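Local coordinates for protein methanogen homoaconitase large subunit (Methanocaldococcus jannaschii, PDB 4KP2) that catalyses, together with its small subunit, the reversible dehydration of (R)-homocitrate to cis-homoaconitate and its hydration to homoisocitrate, using a [4Fe-4S] cluster, at residues P86-K91 and G388-V393; C119-A124 and N325-D330; L129-V134 and E269-N274; R195-I200 and I233-K238. All blocks are in the same frame, centred on the assembly; numbering follows the deposited sequence.

Contact 1: residues P86-K91 and G388-V393; sequences PPNTVK and GAHQGV
The amide nitrogen ND2 of Asn-88 lies among three groups: it is 2.9 Å from Ala-389 O, at an angle too poor for a hydrogen bond, and 3.0 Å from His-390 ND1, while Asn-84 OD1 takes its clear bond. Asn-88 gets there with CG between its backbone N and carbonyl carbon (chi1 39°). Its amide stands 65° from the plane of the His-390 ring, and the two side chains cross at about a right angle. Asn-88 CB also packs 3.6 Å from His-390 CB. Thr-89 contributes its methyl, which meets the ring at its edge, CG2 3.4 Å from His-390 ND1. The same residue is the N-cap of helix 90-106, OG1 bonding to Ala-92 N. Over one face of the ring, offset toward the rim, lies Gly-388 O. His-390 also meets the ring of His-390 of the second subunit, so the contact belongs to the dimer interface. With an alanine in place of His-390, the Thr-89 methyl would probably lose the ring edge it packs on, and the ring pairing between subunits would be gone. The loop 388-393 runs from the predicted cluster ligands Cys-383 and Cys-386 toward strand 399-402, and the contact sets it against the start of helix 90-106, which follows strand 77-80 of the other parallel sheet.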
loop_
_atom_site.group_PDB
_atom_site.type_symbol
_atom_site.label_atom_id
_atom_site.label_comp_id
_atom_site.label_asym_id
_atom_site.label_seq_id
_atom_site.Cartn_x
_atom_site.Cartn_y
_atom_site.Cartn_z
ATOM N N PRO A 86 0.629 -5.469 3.264
ATOM C CA PRO A 86 -0.142 -6.690 3.530
ATOM C C PRO A 86 0.413 -7.877 2.743
ATOM O O PRO A 86 1.186 -7.662 1.810
ATOM C CB PRO A 86 -1.547 -6.333 3.018
ATOM C CG PRO A 86 -1.572 -4.845 2.942
ATOM C CD PRO A 86 -0.183 -4.458 2.570
ATOM N N PRO A 87 0.040 -9.111 3.130
ATOM C CA PRO A 87 0.499 -10.335 2.461
ATOM C C PRO A 87 0.358 -10.282 0.942
ATOM O O PRO A 87 -0.722 -9.992 0.428
ATOM C CB PRO A 87 -0.428 -11.404 3.036
ATOM C CG PRO A 87 -0.718 -10.921 4.406
ATOM C CD PRO A 87 -0.781 -9.418 4.316
ATOM N N ASN A 88 1.450 -10.567 0.242
ATOM C CA ASN A 88 1.491 -10.480 -1.213
ATOM C C ASN A 88 1.264 -11.820 -1.905
ATOM O O ASN A 88 0.685 -11.879 -2.987
ATOM C CB ASN A 88 2.820 -9.873 -1.662
ATOM C CG ASN A 88 3.991 -10.360 -0.828
ATOM O OD1 ASN A 88 3.822 -10.756 0.325
ATOM N ND2 ASN A 88 5.187 -10.329 -1.405
ATOM N N THR A 89 1.730 -12.899 -1.286
ATOM C CA THR A 89 1.531 -14.229 -1.844
ATOM C C THR A 89 0.898 -15.161 -0.821
ATOM O O THR A 89 0.808 -14.832 0.362
ATOM C CB THR A 89 2.855 -14.841 -2.348
ATOM O OG1 THR A 89 3.827 -14.821 -1.296
ATOM C CG2 THR A 89 3.384 -14.058 -3.536
ATOM N N VAL A 90 0.450 -16.321 -1.289
ATOM C CA VAL A 90 -0.119 -17.333 -0.411
ATOM C C VAL A 90 0.942 -17.825 0.562
ATOM O O VAL A 90 0.678 -17.991 1.751
ATOM C CB VAL A 90 -0.670 -18.526 -1.213
ATOM C CG1 VAL A 90 -1.232 -19.584 -0.276
ATOM C CG2 VAL A 90 -1.734 -18.058 -2.193
ATOM N N LYS A 91 2.146 -18.048 0.045
ATOM C CA LYS A 91 3.272 -18.476 0.868
ATOM C C LYS A 91 3.607 -17.434 1.930
ATOM O O LYS A 91 4.004 -17.774 3.042
ATOM C CB LYS A 91 4.501 -18.757 -0.001
ATOM C CG LYS A 91 4.456 -20.089 -0.734
ATOM C CD LYS A 91 4.545 -19.905 -2.242
ATOM C CE LYS A 91 3.236 -19.382 -2.813
ATOM N NZ LYS A 91 2.120 -20.346 -2.598
ATOM N N GLY A 388 12.441 -8.104 -4.020
ATOM C CA GLY A 388 11.252 -8.547 -4.723
ATOM C C GLY A 388 10.126 -8.852 -3.756
ATOM O O GLY A 388 9.549 -9.939 -3.780
ATOM N N ALA A 389 9.813 -7.883 -2.901
ATOM C CA ALA A 389 8.779 -8.049 -1.884
ATOM C C ALA A 389 7.383 -7.849 -2.463
ATOM O O ALA A 389 6.408 -7.727 -1.721
ATOM C CB ALA A 389 9.011 -7.086 -0.731
ATOM N N HIS A 390 7.304 -7.811 -3.791
ATOM C CA HIS A 390 6.043 -7.646 -4.505
ATOM C C HIS A 390 5.323 -6.360 -4.115
ATOM O O HIS A 390 4.135 -6.370 -3.793
ATOM C CB HIS A 390 5.137 -8.861 -4.293
ATOM C CG HIS A 390 5.732 -10.146 -4.778
ATOM N ND1 HIS A 390 5.413 -11.370 -4.229
ATOM C CD2 HIS A 390 6.626 -10.398 -5.763
ATOM C CE1 HIS A 390 6.087 -12.319 -4.853
ATOM N NE2 HIS A 390 6.829 -11.756 -5.789
ATOM N N GLN A 391 6.059 -5.255 -4.148
ATOM C CA GLN A 391 5.493 -3.950 -3.845
ATOM C C GLN A 391 5.509 -3.090 -5.103
ATOM O O GLN A 391 4.497 -2.963 -5.788
ATOM C CB GLN A 391 6.286 -3.273 -2.727
ATOM C CG GLN A 391 5.587 -2.077 -2.101
ATOM C CD GLN A 391 4.408 -2.480 -1.236
ATOM O OE1 GLN A 391 4.574 -2.847 -0.071
ATOM N NE2 GLN A 391 3.209 -2.415 -1.801
ATOM N N GLY A 392 6.667 -2.512 -5.406
ATOM C CA GLY A 392 6.836 -1.718 -6.608
ATOM C C GLY A 392 7.841 -2.352 -7.551
ATOM O O GLY A 392 8.915 -1.801 -7.792
ATOM N N VAL A 393 7.484 -3.516 -8.083
ATOM C CA VAL A 393 8.381 -4.302 -8.925
ATOM C C VAL A 393 8.717 -3.606 -10.245
ATOM O O VAL A 393 7.843 -3.044 -10.904
ATOM C CB VAL A 393 7.784 -5.699 -9.204
ATOM C CG1 VAL A 393 8.684 -6.500 -10.130
ATOM C CG2 VAL A 393 7.566 -6.443 -7.898
#

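Contact 2: residues C119-A124 and N325-D330; sequences CHQILA and NGRLSD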
loop_
_atom_site.group_PDB
_atom_site.type_symbol
_atom_site.label_atom_id
_atom_site.label_comp_id
_atom_site.label_asym_id
_atom_site.label_seq_id
_atom_site.Cartn_x
_atom_site.Cartn_y
_atom_site.Cartn_z
ATOM N N CYS A 119 10.836 -3.366 11.136
ATOM C CA CYS A 119 11.347 -4.053 12.318
ATOM C C CYS A 119 12.441 -3.269 13.039
ATOM O O CYS A 119 12.426 -3.153 14.264
ATOM C CB CYS A 119 11.873 -5.435 11.932
ATOM S SG CYS A 119 13.211 -5.405 10.712
ATOM N N HIS A 120 13.388 -2.737 12.276
ATOM C CA HIS A 120 14.495 -1.987 12.858
ATOM C C HIS A 120 14.035 -0.641 13.405
ATOM O O HIS A 120 14.556 -0.161 14.411
ATOM C CB HIS A 120 15.605 -1.783 11.828
ATOM C CG HIS A 120 16.220 -3.061 11.345
ATOM N ND1 HIS A 120 16.412 -4.147 12.166
ATOM C CD2 HIS A 120 16.676 -3.422 10.123
ATOM C CE1 HIS A 120 16.966 -5.128 11.472
ATOM N NE2 HIS A 120 17.136 -4.713 10.232
ATOM N N GLN A 121 13.060 -0.034 12.737
ATOM C CA GLN A 121 12.528 1.252 13.171
ATOM C C GLN A 121 11.749 1.104 14.474
ATOM O O GLN A 121 11.878 1.927 15.379
ATOM C CB GLN A 121 11.640 1.862 12.087
ATOM C CG GLN A 121 11.123 3.251 12.424
ATOM C CD GLN A 121 12.232 4.277 12.548
ATOM O OE1 GLN A 121 13.282 4.156 11.914
ATOM N NE2 GLN A 121 12.007 5.295 13.371
ATOM N N ILE A 122 10.940 0.052 14.558
ATOM C CA ILE A 122 10.193 -0.253 15.774
ATOM C C ILE A 122 11.152 -0.541 16.922
ATOM O O ILE A 122 10.958 -0.076 18.048
ATOM C CB ILE A 122 9.267 -1.468 15.572
ATOM C CG1 ILE A 122 8.156 -1.133 14.577
ATOM C CG2 ILE A 122 8.667 -1.918 16.896
ATOM C CD1 ILE A 122 7.218 -2.286 14.305
ATOM N N LEU A 123 12.198 -1.303 16.619
ATOM C CA LEU A 123 13.193 -1.687 17.611
ATOM C C LEU A 123 13.918 -0.461 18.158
ATOM O O LEU A 123 14.291 -0.418 19.331
ATOM C CB LEU A 123 14.199 -2.661 16.994
ATOM C CG LEU A 123 14.584 -3.888 17.819
ATOM C CD1 LEU A 123 13.343 -4.671 18.204
ATOM C CD2 LEU A 123 15.547 -4.767 17.037
ATOM N N ALA A 124 14.112 0.534 17.300
ATOM C CA ALA A 124 14.784 1.766 17.691
ATOM C C ALA A 124 13.841 2.699 18.438
ATOM O O ALA A 124 14.280 3.571 19.190
ATOM C CB ALA A 124 15.357 2.465 16.468
ATOM N N ASN A 325 16.100 5.681 5.131
ATOM C CA ASN A 325 15.501 7.003 4.998
ATOM C C ASN A 325 13.978 6.976 4.939
ATOM O O ASN A 325 13.383 7.352 3.930
ATOM C CB ASN A 325 16.051 7.712 3.759
ATOM C CG ASN A 325 17.519 8.062 3.891
ATOM O OD1 ASN A 325 18.328 7.723 3.029
ATOM N ND2 ASN A 325 17.871 8.743 4.976
ATOM N N GLY A 326 13.350 6.538 6.025
ATOM C CA GLY A 326 11.903 6.475 6.084
ATOM C C GLY A 326 11.332 7.204 7.282
ATOM O O GLY A 326 10.124 7.180 7.517
ATOM N N ARG A 327 12.203 7.859 8.041
ATOM C CA ARG A 327 11.783 8.569 9.240
ATOM C C ARG A 327 11.169 9.927 8.914
ATOM O O ARG A 327 11.054 10.302 7.747
ATOM C CB ARG A 327 12.957 8.717 10.210
ATOM C CG ARG A 327 13.342 7.415 10.893
ATOM C CD ARG A 327 14.735 7.485 11.486
ATOM N NE ARG A 327 15.764 7.505 10.449
ATOM C CZ ARG A 327 16.280 6.415 9.892
ATOM N NH1 ARG A 327 15.862 5.213 10.269
ATOM N NH2 ARG A 327 17.213 6.522 8.956
ATOM N N LEU A 328 10.776 10.655 9.956
ATOM C CA LEU A 328 10.085 11.930 9.802
ATOM C C LEU A 328 10.928 12.955 9.050
ATOM O O LEU A 328 10.439 13.624 8.139
ATOM C CB LEU A 328 9.703 12.490 11.174
ATOM C CG LEU A 328 8.296 13.070 11.344
ATOM C CD1 LEU A 328 8.204 13.855 12.642
ATOM C CD2 LEU A 328 7.906 13.941 10.162
ATOM N N SER A 329 12.192 13.075 9.444
ATOM C CA SER A 329 13.097 14.052 8.849
ATOM C C SER A 329 13.285 13.813 7.354
ATOM O O SER A 329 13.423 14.760 6.580
ATOM C CB SER A 329 14.452 14.017 9.557
ATOM O OG SER A 329 15.038 12.729 9.474
ATOM N N ASP A 330 13.283 12.546 6.955
ATOM C CA ASP A 330 13.447 12.185 5.553
ATOM C C ASP A 330 12.216 12.576 4.742
ATOM O O ASP A 330 12.328 13.054 3.613
ATOM C CB ASP A 330 13.718 10.685 5.414
ATOM C CG ASP A 330 14.936 10.238 6.198
ATOM O OD1 ASP A 330 16.063 10.378 5.677
ATOM O OD2 ASP A 330 14.769 9.743 7.333
#
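Gln-121 and Arg-327 carry the contact between them. Arg-327 NH1 donates to Gln-121 OE1 over 3.2 Å, with an N-H...O angle of 153°; the donor lies in the carbonyl plane and the oxygen sits at the edge of the guanidinium, close to its plane. Beside this bond the aliphatic part of the arginine packs against the end of the amide, CG 3.4 Å from Gln-121 OE1 and 3.5 Å from Gln-121 NE2. A bend at chi3 (-70°), followed by a near-perpendicular turn about CD-NE, brings NH1 round to the amide oxygen while CG stays against the amide. Gln-121 NE2 bonds to Glu-125 OE2, which settles how the amide is turned, and Arg-327 NH1 also reaches Cys-323 O. Cys-323 is a predicted ligand of the [4Fe-4S] cluster, so this arginine probably steadies the loop that presents it. The two segments flank different parallel sheets, both with strand order 3-2-1-4-5: helix 119-126 precedes strand 133-136 of one, and 325-330 follows strand 317-320, the middle strand of the other. The backbones stay apart, 8.3 Å between the CA atoms of Gln-121 and Arg-327, so the two long side chains alone bridge the segments. The contact has no solvent side, for both residues are buried; Leu-226 and Thr-227 of helix 222-230 touch the arginine. On the far side of Arg-327, the N-cap of helix 328-338, Asp-330 OD2 accepts a weak bond from Arg-327 N over 3.3 Å, and it makes only a long ion pair with NE.

Contact 3: residues L129-V134 and E269-N274; sequences LPNMFV and ERITVN
Leading up to Asn-131, which reaches Glu-269 and Ile-271, the chain makes a type II turn from Leu-129 to Met-132. Leu-129 opens it, its N weakly bonded to Met-132 SD and its O weakly to Met-132 N. Pro-130 leans on Leu-252 of helix 246-254. Asn-131 takes the third position with phi at 66°, and its side chain makes the contact. Its ND2 is hydrogen-bonded to Glu-269 O, at a modelled 2.4 Å that is doubtfully short and with a bent angle of 132°. Its OD1 lies against the tip of Ile-271, 3.3 Å from CD1 and 3.4 Å from CG1. A valine in place of Ile-271 would probably leave Asn-131 OD1 without the CD1 methyl it rests on, and open a gap beside helix 24-33, where Leu-24 and Lys-27 also touch the isoleucine. After the turn Phe-133 starts strand 133-136, its N bonded to Asp-48 OD2, and Val-134 makes backbone bonds with Phe-150 and Thr-152. The chemistry suggests, doubtful as the short distance is, that the amide is probably held with its nitrogen toward the carbonyl of Glu-269, since turning it over would bring two oxygens together.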
loop_
_atom_site.group_PDB
_atom_site.type_symbol
_atom_site.label_atom_id
_atom_site.label_comp_id
_atom_site.label_asym_id
_atom_site.label_seq_id
_atom_site.Cartn_x
_atom_site.Cartn_y
_atom_site.Cartn_z
ATOM N N LEU A 129 18.488 -0.326 23.808
ATOM C CA LEU A 129 19.215 0.511 24.756
ATOM C C LEU A 129 20.713 0.398 24.502
ATOM O O LEU A 129 21.172 -0.599 23.949
ATOM C CB LEU A 129 18.897 0.094 26.193
ATOM C CG LEU A 129 17.520 0.466 26.740
ATOM C CD1 LEU A 129 17.357 -0.058 28.158
ATOM C CD2 LEU A 129 17.326 1.970 26.698
ATOM N N PRO A 130 21.480 1.430 24.891
ATOM C CA PRO A 130 22.940 1.400 24.749
ATOM C C PRO A 130 23.577 0.215 25.472
ATOM O O PRO A 130 22.980 -0.339 26.395
ATOM C CB PRO A 130 23.377 2.712 25.402
ATOM C CG PRO A 130 22.220 3.621 25.202
ATOM C CD PRO A 130 21.003 2.750 25.338
ATOM N N ASN A 131 24.776 -0.165 25.032
ATOM C CA ASN A 131 25.548 -1.265 25.620
ATOM C C ASN A 131 24.920 -2.652 25.460
ATOM O O ASN A 131 25.467 -3.645 25.941
ATOM C CB ASN A 131 25.868 -0.992 27.095
ATOM C CG ASN A 131 26.542 0.347 27.307
ATOM O OD1 ASN A 131 27.196 0.876 26.409
ATOM N ND2 ASN A 131 26.382 0.906 28.501
ATOM N N MET A 132 23.782 -2.721 24.777
ATOM C CA MET A 132 23.093 -3.990 24.565
ATOM C C MET A 132 23.815 -4.885 23.564
ATOM O O MET A 132 24.724 -4.448 22.858
ATOM C CB MET A 132 21.666 -3.755 24.068
ATOM C CG MET A 132 20.621 -3.598 25.156
ATOM S SD MET A 132 18.956 -3.620 24.462
ATOM C CE MET A 132 17.957 -3.483 25.940
ATOM N N PHE A 133 23.399 -6.146 23.521
ATOM C CA PHE A 133 23.786 -7.049 22.449
ATOM C C PHE A 133 22.523 -7.421 21.686
ATOM O O PHE A 133 21.734 -8.248 22.141
ATOM C CB PHE A 133 24.459 -8.303 23.004
ATOM C CG PHE A 133 24.897 -9.273 21.944
ATOM C CD1 PHE A 133 26.138 -9.151 21.343
ATOM C CD2 PHE A 133 24.068 -10.308 21.548
ATOM C CE1 PHE A 133 26.543 -10.043 20.368
ATOM C CE2 PHE A 133 24.468 -11.201 20.571
ATOM C CZ PHE A 133 25.707 -11.068 19.982
ATOM N N VAL A 134 22.329 -6.797 20.530
ATOM C CA VAL A 134 21.099 -6.978 19.767
ATOM C C VAL A 134 21.262 -7.967 18.616
ATOM O O VAL A 134 22.021 -7.732 17.677
ATOM C CB VAL A 134 20.577 -5.637 19.219
ATOM C CG1 VAL A 134 19.310 -5.853 18.403
ATOM C CG2 VAL A 134 20.325 -4.664 20.357
ATOM N N GLU A 269 26.277 3.839 33.017
ATOM C CA GLU A 269 26.812 2.715 32.265
ATOM C C GLU A 269 27.302 3.181 30.900
ATOM O O GLU A 269 27.486 2.374 29.988
ATOM C CB GLU A 269 25.749 1.628 32.100
ATOM C CG GLU A 269 25.145 1.146 33.411
ATOM C CD GLU A 269 26.149 0.432 34.296
ATOM O OE1 GLU A 269 27.140 -0.111 33.763
ATOM O OE2 GLU A 269 25.946 0.413 35.529
ATOM N N ARG A 270 27.509 4.487 30.768
ATOM C CA ARG A 270 27.970 5.071 29.513
ATOM C C ARG A 270 29.382 4.609 29.169
ATOM O O ARG A 270 30.267 4.592 30.024
ATOM C CB ARG A 270 27.916 6.600 29.582
ATOM C CG ARG A 270 28.437 7.300 28.335
ATOM C CD ARG A 270 28.267 8.808 28.432
ATOM N NE ARG A 270 28.834 9.499 27.277
ATOM C CZ ARG A 270 28.758 10.810 27.077
ATOM N NH1 ARG A 270 28.131 11.583 27.956
ATOM N NH2 ARG A 270 29.307 11.349 25.997
ATOM N N ILE A 271 29.582 4.233 27.909
ATOM C CA ILE A 271 30.883 3.768 27.445
ATOM C C ILE A 271 31.517 4.754 26.467
ATOM O O ILE A 271 30.963 5.034 25.404
ATOM C CB ILE A 271 30.779 2.385 26.781
ATOM C CG1 ILE A 271 30.292 1.346 27.795
ATOM C CG2 ILE A 271 32.121 1.973 26.199
ATOM C CD1 ILE A 271 30.234 -0.062 27.249
ATOM N N THR A 272 32.683 5.274 26.836
ATOM C CA THR A 272 33.379 6.262 26.022
ATOM C C THR A 272 34.716 5.708 25.537
ATOM O O THR A 272 35.303 4.838 26.179
ATOM C CB THR A 272 33.626 7.553 26.823
ATOM O OG1 THR A 272 32.480 7.842 27.633
ATOM C CG2 THR A 272 33.897 8.727 25.893
ATOM N N VAL A 273 35.191 6.213 24.403
ATOM C CA VAL A 273 36.457 5.769 23.829
ATOM C C VAL A 273 37.453 6.918 23.706
ATOM O O VAL A 273 37.137 7.970 23.153
ATOM C CB VAL A 273 36.250 5.145 22.435
ATOM C CG1 VAL A 273 37.589 4.877 21.760
ATOM C CG2 VAL A 273 35.433 3.869 22.541
ATOM N N ASN A 274 38.659 6.707 24.226
ATOM C CA ASN A 274 39.725 7.694 24.123
ATOM C C ASN A 274 40.605 7.425 22.906
ATOM O O ASN A 274 40.937 6.276 22.606
ATOM C CB ASN A 274 40.568 7.690 25.400
ATOM C CG ASN A 274 41.418 8.942 25.555
ATOM O OD1 ASN A 274 41.839 9.556 24.574
ATOM N ND2 ASN A 274 41.680 9.322 26.801
#

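Contact 4: residues R195-I200 and I233-K238; sequences RVCKEI and IEMGGK
No flat group lies between Met-235 and the three residues it touches, Val-196, Cys-197 and Ile-200; the guanidinium and carboxylate of the segment face elsewhere. They belong to Arg-195 and Glu-199, one turn apart along helix 189-200 and joined by a salt bridge from Arg-195 NH1 to Glu-199 OE1 at 2.5 Å, its hydrogen bond weak (120°). The contact proper is sulfur and aliphatic carbon. Met-235 CG lies beside its own backbone N (chi1 -67°), and the extended chi2 then carries SD toward the helix before the chain bends at chi3 (-66°). SD settles among three neighbours: Cys-197 CA at 3.7 Å, Ile-200 CD1 at 3.7 Å and Val-196 CG1 at 3.8 Å. Lower down the chain, Met-235 CG meets Cys-197 SG at 3.6 Å. Val-196 and Ile-200, one turn apart, thus border the thioether, their side chains set at a slant to that of the methionine. Both also pack on Val-178 of strand 167-180, so the methionine closes on residues that already rest on the sheet. Beside it, Glu-234 turns its end away and bonds to His-140 NE2. Gly-236, just after the methionine, has backbone angles that a side chain would crowd. Helix 189-200 links strand 167-180 to the parallel strand 208-213. The loop at 233-238 leads from helix 222-230 into strand 239-242, parallel to 208-213; the contact joins two successive beta-alpha-beta crossovers of an alpha/beta fold through apolar packing of the 3-10 residue Met-235 on helix 189-200.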
loop_
_atom_site.group_PDB
_atom_site.type_symbol
_atom_site.label_atom_id
_atom_site.label_comp_id
_atom_site.label_asym_id
_atom_site.label_seq_id
_atom_site.Cartn_x
_atom_site.Cartn_y
_atom_site.Cartn_z
ATOM N N ARG A 195 29.503 8.138 0.861
ATOM C CA ARG A 195 30.890 8.533 0.649
ATOM C C ARG A 195 31.818 7.576 1.385
ATOM O O ARG A 195 32.945 7.326 0.955
ATOM C CB ARG A 195 31.121 9.963 1.133
ATOM C CG ARG A 195 32.480 10.527 0.760
ATOM C CD ARG A 195 32.613 10.658 -0.748
ATOM N NE ARG A 195 33.930 11.148 -1.142
ATOM C CZ ARG A 195 34.972 10.363 -1.389
ATOM N NH1 ARG A 195 34.852 9.046 -1.281
ATOM N NH2 ARG A 195 36.134 10.893 -1.744
ATOM N N VAL A 196 31.330 7.038 2.499
ATOM C CA VAL A 196 32.101 6.103 3.308
ATOM C C VAL A 196 32.270 4.771 2.583
ATOM O O VAL A 196 33.319 4.130 2.675
ATOM C CB VAL A 196 31.428 5.869 4.677
ATOM C CG1 VAL A 196 32.221 4.872 5.505
ATOM C CG2 VAL A 196 31.285 7.184 5.425
ATOM N N CYS A 197 31.240 4.369 1.844
ATOM C CA CYS A 197 31.236 3.074 1.172
ATOM C C CYS A 197 32.221 2.991 0.004
ATOM O O CYS A 197 32.477 1.906 -0.516
ATOM C CB CYS A 197 29.823 2.718 0.699
ATOM S SG CYS A 197 28.595 2.534 2.018
ATOM N N LYS A 198 32.769 4.130 -0.409
ATOM C CA LYS A 198 33.709 4.154 -1.528
ATOM C C LYS A 198 35.146 4.052 -1.052
ATOM O O LYS A 198 35.932 3.267 -1.582
ATOM C CB LYS A 198 33.547 5.428 -2.353
ATOM C CG LYS A 198 32.131 5.713 -2.770
ATOM C CD LYS A 198 31.453 4.479 -3.341
ATOM C CE LYS A 198 30.233 4.117 -2.508
ATOM N NZ LYS A 198 28.996 3.931 -3.316
ATOM N N GLU A 199 35.482 4.862 -0.054
ATOM C CA GLU A 199 36.818 4.860 0.520
ATOM C C GLU A 199 37.127 3.487 1.100
ATOM O O GLU A 199 38.273 3.043 1.100
ATOM C CB GLU A 199 36.933 5.925 1.612
ATOM C CG GLU A 199 38.149 6.828 1.478
ATOM C CD GLU A 199 38.005 7.840 0.357
ATOM O OE1 GLU A 199 36.865 8.056 -0.107
ATOM O OE2 GLU A 199 39.030 8.420 -0.060
ATOM N N ILE A 200 36.087 2.816 1.583
ATOM C CA ILE A 200 36.228 1.493 2.174
ATOM C C ILE A 200 36.000 0.389 1.147
ATOM O O ILE A 200 36.855 -0.475 0.951
ATOM C CB ILE A 200 35.251 1.302 3.347
ATOM C CG1 ILE A 200 35.541 2.322 4.449
ATOM C CG2 ILE A 200 35.343 -0.114 3.887
ATOM C CD1 ILE A 200 34.688 2.144 5.685
ATOM N N ILE A 233 26.687 -3.262 6.599
ATOM C CA ILE A 233 26.759 -4.552 5.921
ATOM C C ILE A 233 27.065 -4.378 4.432
ATOM O O ILE A 233 27.643 -5.260 3.797
ATOM C CB ILE A 233 25.450 -5.357 6.110
ATOM C CG1 ILE A 233 25.578 -6.760 5.513
ATOM C CG2 ILE A 233 24.267 -4.616 5.506
ATOM C CD1 ILE A 233 26.719 -7.563 6.092
ATOM N N GLU A 234 26.693 -3.224 3.886
ATOM C CA GLU A 234 26.912 -2.939 2.472
ATOM C C GLU A 234 28.396 -2.778 2.161
ATOM O O GLU A 234 28.808 -2.836 1.003
ATOM C CB GLU A 234 26.145 -1.683 2.055
ATOM C CG GLU A 234 24.668 -1.714 2.417
ATOM C CD GLU A 234 23.921 -2.848 1.738
ATOM O OE1 GLU A 234 24.325 -3.252 0.627
ATOM O OE2 GLU A 234 22.928 -3.335 2.317
ATOM N N MET A 235 29.192 -2.573 3.204
ATOM C CA MET A 235 30.639 -2.487 3.065
ATOM C C MET A 235 31.295 -3.786 3.513
ATOM O O MET A 235 32.519 -3.877 3.611
ATOM C CB MET A 235 31.186 -1.315 3.882
ATOM C CG MET A 235 30.764 0.043 3.356
ATOM S SD MET A 235 31.246 1.398 4.444
ATOM C CE MET A 235 30.244 1.043 5.884
ATOM N N GLY A 236 30.470 -4.792 3.783
ATOM C CA GLY A 236 30.955 -6.081 4.239
ATOM C C GLY A 236 31.087 -6.135 5.747
ATOM O O GLY A 236 31.374 -7.188 6.316
ATOM N N GLY A 237 30.869 -4.993 6.394
ATOM C CA GLY A 237 31.020 -4.877 7.832
ATOM C C GLY A 237 30.115 -5.796 8.627
ATOM O O GLY A 237 28.953 -5.999 8.273
ATOM N N LYS A 238 30.656 -6.357 9.703
ATOM C CA LYS A 238 29.884 -7.219 10.584
ATOM C C LYS A 238 28.845 -6.384 11.319
ATOM O O LYS A 238 27.725 -6.834 11.558
ATOM C CB LYS A 238 30.804 -7.920 11.582
ATOM C CG LYS A 238 30.125 -9.011 12.393
ATOM C CD LYS A 238 29.624 -10.127 11.491
ATOM C CE LYS A 238 28.979 -11.243 12.299
ATOM N NZ LYS A 238 28.496 -12.351 11.430
#

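How the contacts relate
The contacts nest along the chain: contact 4 lies within the loop closed by contact 3, which lies within that of contact 2, itself inside contact 1. Contacts 1 and 2 each join the part of the chain forming the first parallel sheet to the part forming the second, close to the predicted cluster cysteines; their centres are 21 Å apart. Contacts 3 and 4, 22 Å apart, lie away from those cysteines. Contact 3 touches contact 2 where Leu-123 CD2 packs 4.1 Å from Val-134 CG1, helix 119-126 and strand 133-136 being successive. Contacts 1 and 3, 38 Å apart, flank the chain's centre; contact 4 stays within the mixed-sheet part, which contact 3 joins to the first parallel sheet.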